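FAD dependent oxidoreductase (Chelativorans sp. BNC1, PDB 6PXS) is an FAD-dependent iminodiacetate oxidase of the DadA oxidoreductase family, which probably oxidises its substrate with the bound flavin. Local coordinates at residues A[88-99]-A[238-246]; A[314-323]-A[361-369]. All coordinates share one frame; numbering follows the deposited sequence.

Contact 1 (A[88-99]-A[238-246])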
loop_
_atom_site.group_PDB
_atom_site.type_symbol
_atom_site.label_atom_id
_atom_site.label_comp_id
_atom_site.label_asym_id
_atom_site.label_seq_id
_atom_site.Cartn_x
_atom_site.Cartn_y
_atom_site.Cartn_z
ATOM N N VAL A 88 -15.567 4.848 26.855
ATOM C CA VAL A 88 -14.535 4.092 27.559
ATOM C C VAL A 88 -13.869 4.883 28.674
ATOM O O VAL A 88 -13.010 4.337 29.379
ATOM C CB VAL A 88 -13.447 3.606 26.578
ATOM C CG1 VAL A 88 -14.043 2.668 25.546
ATOM C CG2 VAL A 88 -12.769 4.794 25.896
ATOM N N GLY A 89 -14.229 6.149 28.858
ATOM C CA GLY A 89 -13.555 6.995 29.817
ATOM C C GLY A 89 -12.225 7.495 29.285
ATOM O O GLY A 89 -11.727 7.066 28.244
ATOM N N ALA A 90 -11.636 8.430 30.027
ATOM C CA ALA A 90 -10.385 9.053 29.625
ATOM C C ALA A 90 -9.485 9.230 30.836
ATOM O O ALA A 90 -9.956 9.346 31.971
ATOM C CB ALA A 90 -10.622 10.412 28.954
ATOM N N LEU A 91 -8.180 9.247 30.577
ATOM C CA LEU A 91 -7.165 9.497 31.591
ATOM C C LEU A 91 -6.390 10.747 31.203
ATOM O O LEU A 91 -5.861 10.831 30.090
ATOM C CB LEU A 91 -6.208 8.308 31.728
ATOM C CG LEU A 91 -6.803 6.995 32.236
ATOM C CD1 LEU A 91 -5.787 5.875 32.110
ATOM C CD2 LEU A 91 -7.263 7.132 33.675
ATOM N N VAL A 92 -6.326 11.710 32.116
ATOM C CA VAL A 92 -5.593 12.953 31.907
ATOM C C VAL A 92 -4.316 12.878 32.728
ATOM O O VAL A 92 -4.363 12.686 33.949
ATOM C CB VAL A 92 -6.433 14.179 32.294
ATOM C CG1 VAL A 92 -5.674 15.461 31.984
ATOM C CG2 VAL A 92 -7.768 14.155 31.565
ATOM N N LEU A 93 -3.177 13.024 32.061
ATOM C CA LEU A 93 -1.871 12.900 32.685
ATOM C C LEU A 93 -1.160 14.247 32.700
ATOM O O LEU A 93 -1.561 15.204 32.034
ATOM C CB LEU A 93 -1.011 11.863 31.950
ATOM C CG LEU A 93 -1.316 10.380 32.163
ATOM C CD1 LEU A 93 -2.791 10.089 31.993
ATOM C CD2 LEU A 93 -0.495 9.538 31.193
ATOM N N ALA A 94 -0.090 14.302 33.487
ATOM C CA ALA A 94 0.806 15.448 33.516
ATOM C C ALA A 94 2.084 15.009 34.213
ATOM O O ALA A 94 2.087 14.053 34.993
ATOM C CB ALA A 94 0.172 16.651 34.224
ATOM N N GLU A 95 3.177 15.713 33.917
ATOM C CA GLU A 95 4.473 15.301 34.445
ATOM C C GLU A 95 4.597 15.632 35.929
ATOM O O GLU A 95 4.844 14.747 36.755
ATOM C CB GLU A 95 5.599 15.953 33.641
ATOM C CG GLU A 95 5.759 15.387 32.232
ATOM C CD GLU A 95 6.089 13.901 32.225
ATOM O OE1 GLU A 95 6.451 13.362 33.293
ATOM O OE2 GLU A 95 5.984 13.271 31.150
ATOM N N ASP A 96 4.423 16.900 36.287
ATOM C CA ASP A 96 4.558 17.338 37.671
ATOM C C ASP A 96 3.186 17.461 38.319
ATOM O O ASP A 96 2.211 17.847 37.669
ATOM C CB ASP A 96 5.298 18.675 37.756
ATOM C CG ASP A 96 4.556 19.799 37.061
ATOM O OD1 ASP A 96 3.832 19.519 36.082
ATOM O OD2 ASP A 96 4.700 20.963 37.493
ATOM N N ARG A 97 3.119 17.128 39.610
ATOM C CA ARG A 97 1.856 17.214 40.334
ATOM C C ARG A 97 1.320 18.637 40.380
ATOM O O ARG A 97 0.111 18.827 40.561
ATOM C CB ARG A 97 2.028 16.671 41.754
ATOM C CG ARG A 97 0.719 16.512 42.512
ATOM C CD ARG A 97 0.888 15.700 43.791
ATOM N NE ARG A 97 1.636 16.420 44.817
ATOM C CZ ARG A 97 1.127 17.385 45.578
ATOM N NH1 ARG A 97 1.882 17.979 46.492
ATOM N NH2 ARG A 97 -0.136 17.765 45.424
ATOM N N ALA A 98 2.186 19.640 40.216
ATOM C CA ALA A 98 1.731 21.028 40.248
ATOM C C ALA A 98 0.738 21.305 39.126
ATOM O O ALA A 98 -0.370 21.797 39.368
ATOM C CB ALA A 98 2.930 21.971 40.153
ATOM N N ARG A 99 1.120 20.994 37.883
ATOM C CA ARG A 99 0.220 21.232 36.760
ATOM C C ARG A 99 -0.955 20.265 36.767
ATOM O O ARG A 99 -2.040 20.608 36.282
ATOM C CB ARG A 99 0.980 21.124 35.439
ATOM C CG ARG A 99 0.105 21.363 34.218
ATOM C CD ARG A 99 0.914 21.427 32.934
ATOM N NE ARG A 99 0.052 21.600 31.769
ATOM C CZ ARG A 99 0.491 21.831 30.536
ATOM N NH1 ARG A 99 1.793 21.923 30.295
ATOM N NH2 ARG A 99 -0.375 21.974 29.541
ATOM N N SER A 238 -10.782 -3.424 23.920
ATOM C CA SER A 238 -12.112 -2.833 23.840
ATOM C C SER A 238 -12.454 -1.983 25.055
ATOM O O SER A 238 -13.317 -1.103 24.959
ATOM C CB SER A 238 -13.159 -3.935 23.676
ATOM O OG SER A 238 -13.110 -4.847 24.760
ATOM N N GLY A 239 -11.808 -2.226 26.193
ATOM C CA GLY A 239 -12.085 -1.505 27.417
ATOM C C GLY A 239 -11.048 -0.477 27.802
ATOM O O GLY A 239 -11.151 0.106 28.891
ATOM N N TRP A 240 -10.056 -0.229 26.963
ATOM C CA TRP A 240 -9.014 0.718 27.329
ATOM C C TRP A 240 -9.516 2.151 27.158
ATOM O O TRP A 240 -10.200 2.456 26.178
ATOM C CB TRP A 240 -7.770 0.502 26.473
ATOM C CG TRP A 240 -7.041 -0.761 26.791
ATOM C CD1 TRP A 240 -7.483 -1.794 27.568
ATOM C CD2 TRP A 240 -5.730 -1.126 26.348
ATOM N NE1 TRP A 240 -6.529 -2.779 27.632
ATOM C CE2 TRP A 240 -5.442 -2.394 26.892
ATOM C CE3 TRP A 240 -4.771 -0.503 25.544
ATOM C CZ2 TRP A 240 -4.237 -3.051 26.656
ATOM C CZ3 TRP A 240 -3.577 -1.155 25.311
ATOM C CH2 TRP A 240 -3.319 -2.416 25.865
ATOM N N PRO A 241 -9.192 3.045 28.086
ATOM C CA PRO A 241 -9.680 4.424 28.002
ATOM C C PRO A 241 -8.820 5.261 27.062
ATOM O O PRO A 241 -7.857 4.790 26.462
ATOM C CB PRO A 241 -9.565 4.912 29.447
ATOM C CG PRO A 241 -8.382 4.182 29.972
ATOM C CD PRO A 241 -8.412 2.821 29.317
ATOM N N VAL A 242 -9.195 6.530 26.947
ATOM C CA VAL A 242 -8.392 7.513 26.233
ATOM C C VAL A 242 -7.333 8.061 27.181
ATOM O O VAL A 242 -7.514 8.082 28.404
ATOM C CB VAL A 242 -9.291 8.636 25.679
ATOM C CG1 VAL A 242 -8.462 9.677 24.943
ATOM C CG2 VAL A 242 -10.366 8.059 24.767
ATOM N N VAL A 243 -6.213 8.506 26.618
ATOM C CA VAL A 243 -5.113 9.075 27.389
ATOM C C VAL A 243 -4.826 10.469 26.852
ATOM O O VAL A 243 -4.684 10.654 25.638
ATOM C CB VAL A 243 -3.854 8.191 27.323
ATOM C CG1 VAL A 243 -2.749 8.775 28.189
ATOM C CG2 VAL A 243 -4.183 6.770 27.755
ATOM N N LEU A 244 -4.740 11.444 27.758
ATOM C CA LEU A 244 -4.518 12.846 27.409
ATOM C C LEU A 244 -3.357 13.376 28.239
ATOM O O LEU A 244 -3.559 13.929 29.329
ATOM C CB LEU A 244 -5.777 13.678 27.643
ATOM C CG LEU A 244 -7.055 13.176 26.971
ATOM C CD1 LEU A 244 -8.237 14.050 27.362
ATOM C CD2 LEU A 244 -6.894 13.141 25.463
ATOM N N PRO A 245 -2.119 13.225 27.758
ATOM C CA PRO A 245 -0.961 13.722 28.518
ATOM C C PRO A 245 -0.848 15.237 28.568
ATOM O O PRO A 245 0.101 15.744 29.176
ATOM C CB PRO A 245 0.234 13.104 27.777
ATOM C CG PRO A 245 -0.264 12.829 26.406
ATOM C CD PRO A 245 -1.715 12.499 26.541
ATOM N N MET A 246 -1.773 15.974 27.954
ATOM C CA MET A 246 -1.793 17.434 28.046
ATOM C C MET A 246 -0.473 18.037 27.572
ATOM O O MET A 246 0.075 18.949 28.195
ATOM C CB MET A 246 -2.110 17.884 29.473
ATOM C CG MET A 246 -3.439 17.370 30.002
ATOM S SD MET A 246 -4.839 17.841 28.969
ATOM C CE MET A 246 -4.649 19.622 28.934
#

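Contact 2 (A[314-323]-A[361-369])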
loop_
_atom_site.group_PDB
_atom_site.type_symbol
_atom_site.label_atom_id
_atom_site.label_comp_id
_atom_site.label_asym_id
_atom_site.label_seq_id
_atom_site.Cartn_x
_atom_site.Cartn_y
_atom_site.Cartn_z
ATOM N N ARG A 314 -12.270 29.547 16.863
ATOM C CA ARG A 314 -13.694 29.291 16.734
ATOM C C ARG A 314 -14.047 29.001 15.276
ATOM O O ARG A 314 -13.430 29.552 14.360
ATOM C CB ARG A 314 -14.505 30.482 17.240
ATOM C CG ARG A 314 -14.398 31.742 16.394
ATOM C CD ARG A 314 -15.235 32.870 16.987
ATOM N NE ARG A 314 -15.210 34.075 16.160
ATOM C CZ ARG A 314 -14.295 35.037 16.250
ATOM N NH1 ARG A 314 -14.366 36.090 15.448
ATOM N NH2 ARG A 314 -13.309 34.952 17.135
ATOM N N PRO A 315 -15.037 28.134 15.030
ATOM C CA PRO A 315 -15.341 27.750 13.646
ATOM C C PRO A 315 -15.999 28.863 12.846
ATOM O O PRO A 315 -16.231 29.964 13.356
ATOM C CB PRO A 315 -16.292 26.553 13.807
ATOM C CG PRO A 315 -16.258 26.190 15.257
ATOM C CD PRO A 315 -15.914 27.437 15.985
ATOM N N ILE A 316 -16.307 28.570 11.586
ATOM C CA ILE A 316 -16.989 29.491 10.686
ATOM C C ILE A 316 -18.254 28.790 10.215
ATOM O O ILE A 316 -18.183 27.803 9.471
ATOM C CB ILE A 316 -16.108 29.896 9.496
ATOM C CG1 ILE A 316 -14.862 30.638 9.985
ATOM C CG2 ILE A 316 -16.900 30.757 8.519
ATOM C CD1 ILE A 316 -13.887 31.003 8.883
ATOM N N LEU A 317 -19.410 29.293 10.646
ATOM C CA LEU A 317 -20.693 28.694 10.301
ATOM C C LEU A 317 -21.711 29.793 10.054
ATOM O O LEU A 317 -21.822 30.727 10.854
ATOM C CB LEU A 317 -21.188 27.769 11.417
ATOM C CG LEU A 317 -20.201 26.724 11.938
ATOM C CD1 LEU A 317 -20.762 26.056 13.179
ATOM C CD2 LEU A 317 -19.892 25.689 10.875
ATOM N N GLY A 318 -22.451 29.680 8.959
ATOM C CA GLY A 318 -23.542 30.587 8.664
ATOM C C GLY A 318 -23.511 31.072 7.227
ATOM O O GLY A 318 -22.576 30.824 6.469
ATOM N N ARG A 319 -24.577 31.783 6.871
ATOM C CA ARG A 319 -24.705 32.325 5.527
ATOM C C ARG A 319 -23.663 33.408 5.281
ATOM O O ARG A 319 -23.206 34.089 6.203
ATOM C CB ARG A 319 -26.106 32.894 5.312
ATOM C CG ARG A 319 -27.183 31.833 5.203
ATOM C CD ARG A 319 -28.549 32.440 4.943
ATOM N NE ARG A 319 -29.541 31.411 4.649
ATOM C CZ ARG A 319 -29.657 30.796 3.477
ATOM N NH1 ARG A 319 -28.837 31.100 2.477
ATOM N NH2 ARG A 319 -30.589 29.870 3.302
ATOM N N VAL A 320 -23.292 33.565 4.016
ATOM C CA VAL A 320 -22.291 34.554 3.627
ATOM C C VAL A 320 -22.980 35.906 3.479
ATOM O O VAL A 320 -23.950 36.021 2.718
ATOM C CB VAL A 320 -21.578 34.145 2.330
ATOM C CG1 VAL A 320 -20.575 35.215 1.915
ATOM C CG2 VAL A 320 -20.889 32.805 2.518
ATOM N N PRO A 321 -22.531 36.945 4.179
ATOM C CA PRO A 321 -23.154 38.262 4.004
ATOM C C PRO A 321 -23.011 38.766 2.577
ATOM O O PRO A 321 -21.974 38.586 1.936
ATOM C CB PRO A 321 -22.396 39.149 4.996
ATOM C CG PRO A 321 -21.814 38.214 5.986
ATOM C CD PRO A 321 -21.502 36.965 5.234
ATOM N N GLN A 322 -24.073 39.401 2.084
ATOM C CA GLN A 322 -24.162 40.050 0.783
ATOM C C GLN A 322 -24.172 39.061 -0.376
ATOM O O GLN A 322 -24.181 39.493 -1.536
ATOM C CB GLN A 322 -23.032 41.069 0.575
ATOM C CG GLN A 322 -22.869 42.010 1.757
ATOM C CD GLN A 322 -21.787 43.038 1.531
ATOM O OE1 GLN A 322 -21.507 43.416 0.394
ATOM N NE2 GLN A 322 -21.166 43.493 2.612
ATOM N N ILE A 323 -24.188 37.756 -0.113
ATOM C CA ILE A 323 -24.234 36.736 -1.153
ATOM C C ILE A 323 -25.380 35.791 -0.829
ATOM O O ILE A 323 -25.408 35.188 0.250
ATOM C CB ILE A 323 -22.906 35.971 -1.262
ATOM C CG1 ILE A 323 -21.771 36.956 -1.554
ATOM C CG2 ILE A 323 -22.996 34.900 -2.342
ATOM C CD1 ILE A 323 -20.441 36.301 -1.860
ATOM N N GLU A 361 -24.283 34.258 15.124
ATOM C CA GLU A 361 -23.639 35.500 14.708
ATOM C C GLU A 361 -22.148 35.472 15.015
ATOM O O GLU A 361 -21.334 35.984 14.237
ATOM C CB GLU A 361 -24.299 36.697 15.395
ATOM C CG GLU A 361 -25.800 36.823 15.165
ATOM C CD GLU A 361 -26.617 36.032 16.170
ATOM O OE1 GLU A 361 -26.748 34.801 15.997
ATOM O OE2 GLU A 361 -27.117 36.641 17.140
ATOM N N ARG A 362 -21.769 34.867 16.143
ATOM C CA ARG A 362 -20.371 34.808 16.550
ATOM C C ARG A 362 -19.523 33.914 15.654
ATOM O O ARG A 362 -18.299 33.890 15.823
ATOM C CB ARG A 362 -20.276 34.318 17.996
ATOM C CG ARG A 362 -20.468 35.408 19.037
ATOM C CD ARG A 362 -19.204 36.232 19.208
ATOM N NE ARG A 362 -19.359 37.267 20.224
ATOM C CZ ARG A 362 -19.297 37.045 21.533
ATOM N NH1 ARG A 362 -19.090 35.819 21.996
ATOM N NH2 ARG A 362 -19.447 38.052 22.384
ATOM N N TYR A 363 -20.131 33.182 14.719
ATOM C CA TYR A 363 -19.397 32.286 13.836
ATOM C C TYR A 363 -19.584 32.608 12.360
ATOM O O TYR A 363 -18.997 31.921 11.517
ATOM C CB TYR A 363 -19.819 30.830 14.082
ATOM C CG TYR A 363 -19.898 30.441 15.540
ATOM C CD1 TYR A 363 -18.750 30.172 16.274
ATOM C CD2 TYR A 363 -21.124 30.334 16.181
ATOM C CE1 TYR A 363 -18.823 29.815 17.607
ATOM C CE2 TYR A 363 -21.205 29.976 17.512
ATOM C CZ TYR A 363 -20.054 29.717 18.220
ATOM O OH TYR A 363 -20.137 29.363 19.545
ATOM N N SER A 364 -20.374 33.621 12.021
ATOM C CA SER A 364 -20.683 33.873 10.622
ATOM C C SER A 364 -19.409 34.233 9.859
ATOM O O SER A 364 -18.520 34.896 10.408
ATOM C CB SER A 364 -21.702 35.007 10.487
ATOM O OG SER A 364 -21.103 36.263 10.753
ATOM N N PRO A 365 -19.284 33.817 8.597
ATOM C CA PRO A 365 -18.124 34.239 7.802
ATOM C C PRO A 365 -18.194 35.713 7.443
ATOM O O PRO A 365 -19.162 36.398 7.786
ATOM C CB PRO A 365 -18.209 33.348 6.557
ATOM C CG PRO A 365 -19.653 33.012 6.434
ATOM C CD PRO A 365 -20.181 32.927 7.837
ATOM N N THR A 366 -17.173 36.208 6.754
ATOM C CA THR A 366 -17.150 37.584 6.289
ATOM C C THR A 366 -17.698 37.668 4.869
ATOM O O THR A 366 -17.774 36.673 4.144
ATOM C CB THR A 366 -15.729 38.149 6.337
ATOM O OG1 THR A 366 -14.845 37.295 5.598
ATOM C CG2 THR A 366 -15.247 38.257 7.776
ATOM N N GLY A 367 -18.084 38.879 4.478
ATOM C CA GLY A 367 -18.643 39.112 3.169
ATOM C C GLY A 367 -17.574 39.400 2.135
ATOM O O GLY A 367 -16.374 39.391 2.427
ATOM N N PRO A 368 -17.994 39.660 0.899
ATOM C CA PRO A 368 -17.020 39.972 -0.153
ATOM C C PRO A 368 -16.292 41.277 0.127
ATOM O O PRO A 368 -16.892 42.268 0.550
ATOM C CB PRO A 368 -17.880 40.067 -1.420
ATOM C CG PRO A 368 -19.263 40.343 -0.929
ATOM C CD PRO A 368 -19.377 39.650 0.394
ATOM N N GLU A 369 -14.984 41.265 -0.114
ATOM C CA GLU A 369 -14.134 42.441 0.058
ATOM C C GLU A 369 -14.011 43.125 -1.300
ATOM O O GLU A 369 -13.227 42.701 -2.152
ATOM C CB GLU A 369 -12.773 42.046 0.621
ATOM C CG GLU A 369 -12.850 41.335 1.964
ATOM C CD GLU A 369 -11.484 40.984 2.522
ATOM O OE1 GLU A 369 -10.473 41.268 1.846
ATOM O OE2 GLU A 369 -11.422 40.425 3.637
#

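Contact 1 (A[88-99]-A[238-246])
Leu91 lays CG and CD1 obliquely against Pro241 CG, CD1 standing 3.8 Å from that atom. Two residues on, the forked end of Leu93 meets one branch of Val243, its CD2 lying 3.8 Å from Val243 CG1. Leu91 and Val243 share one face of the sheet, whereas Ala90, Val92, Val242 and Leu244 line the other, where Ala90 CB sits beside Val242 CB. Val92 holds CG1 anti to its backbone N (chi1 -177°), which brings that methyl across Met246 CG at 3.5 Å; the methionine, bent at chi2 and chi3, folds its sulfur back beside the same methyl. At the other end, Val88 packs CB and CG2 against Trp240 O.

Four backbone hydrogen bonds set the register, beginning with Val242 N to Gly89 O and ending with Leu93 N to Leu244 O. Leu91 gives its N-H to Val242 O and takes that of Leu244 on its own O. Helix 97-111 covers the Val92 and Met246 end, and Val242 lies next to the FAD-binding residue Val44. Strands 90-93 and 242-244 run together at 18°, a parallel pair in a mixed beta-sheet, with 242-244 its outer strand within the chain and 141-144 antiparallel on the far side of 90-93.

Contact 2 (A[314-323]-A[361-369])
Arg362 meets segment 314-323 through its backbone: Arg314 NE gives Arg362 O a weak hydrogen bond of 3.1 Å, bent to 127° at the hydrogen. The Arg362 side chain turns elsewhere, its NH1 forming a salt bridge with Asp56 on helix 55-76.

Tyr363 follows; a chi1 of -46° swings its CG away from the carbonyl carbon and lays the ring beside Pro315, both pointing the same way. Tyr363 CD1 is 4.0 Å from Pro315 CD, and Pro315 O and Arg314 CB approach the ring at its edge. The hydroxyl is hydrogen-bonded to the backbone O of Asp56. Tyr363 O receives the N-H of Leu317 at 2.8 Å, the donor standing well above the carbonyl plane, and Ile316 CA adds a CA-H...O contact to the same oxygen. Ser364 continues this pairing by directing its CA-H to Leu317 O.

Pro365 is enclosed by several residues. Its CB touches Ile316 CG2 at 3.5 Å, its CG faces Val320 CG2, the two side chains crossing near a right angle, and its CD lies 3.5 Å from Gly318 O. Beyond it, the CB of Thr366 points away from segment 314-323 while its carbonyl O faces Val320 CG1.

Gly367 packs its CA against Pro321 O. Pro368 then sets CD 3.9 Å from Gln322 CB and slides past Ile323, at the type II turn of residues 320-323.

Tyr363 and the proline rings carry the contact, packing on aliphatic carbons and on backbone carbonyls, with one backbone hydrogen bond at Leu317 and a weak bond from Arg314. The seam thus relies on few hydrogen bonds, while the polar ends of Arg362 and Tyr363 tie the tail to helix 55-76.

Contact 1 closes before contact 2 opens, so the two follow in series along the chain. They lie on opposite sides of its centre, with their own centres about 37 Å apart and nearest atoms about 17 Å apart, and they do not touch. Their sheets differ: segments 88-99 and 238-246 supply neighbouring strands of a four-stranded mixed sheet, whereas strand 316-317 edges the six-stranded sheet that includes 3-6 and 26-29, the Rossmann-type part of the fold. The side chains of Leu244 and Leu317 stop short of FAD, at about 8 Å and about 9 Å. Contact 1 thus joins distant chain segments within one sheet, while contact 2 lays the C-terminal tail along the other.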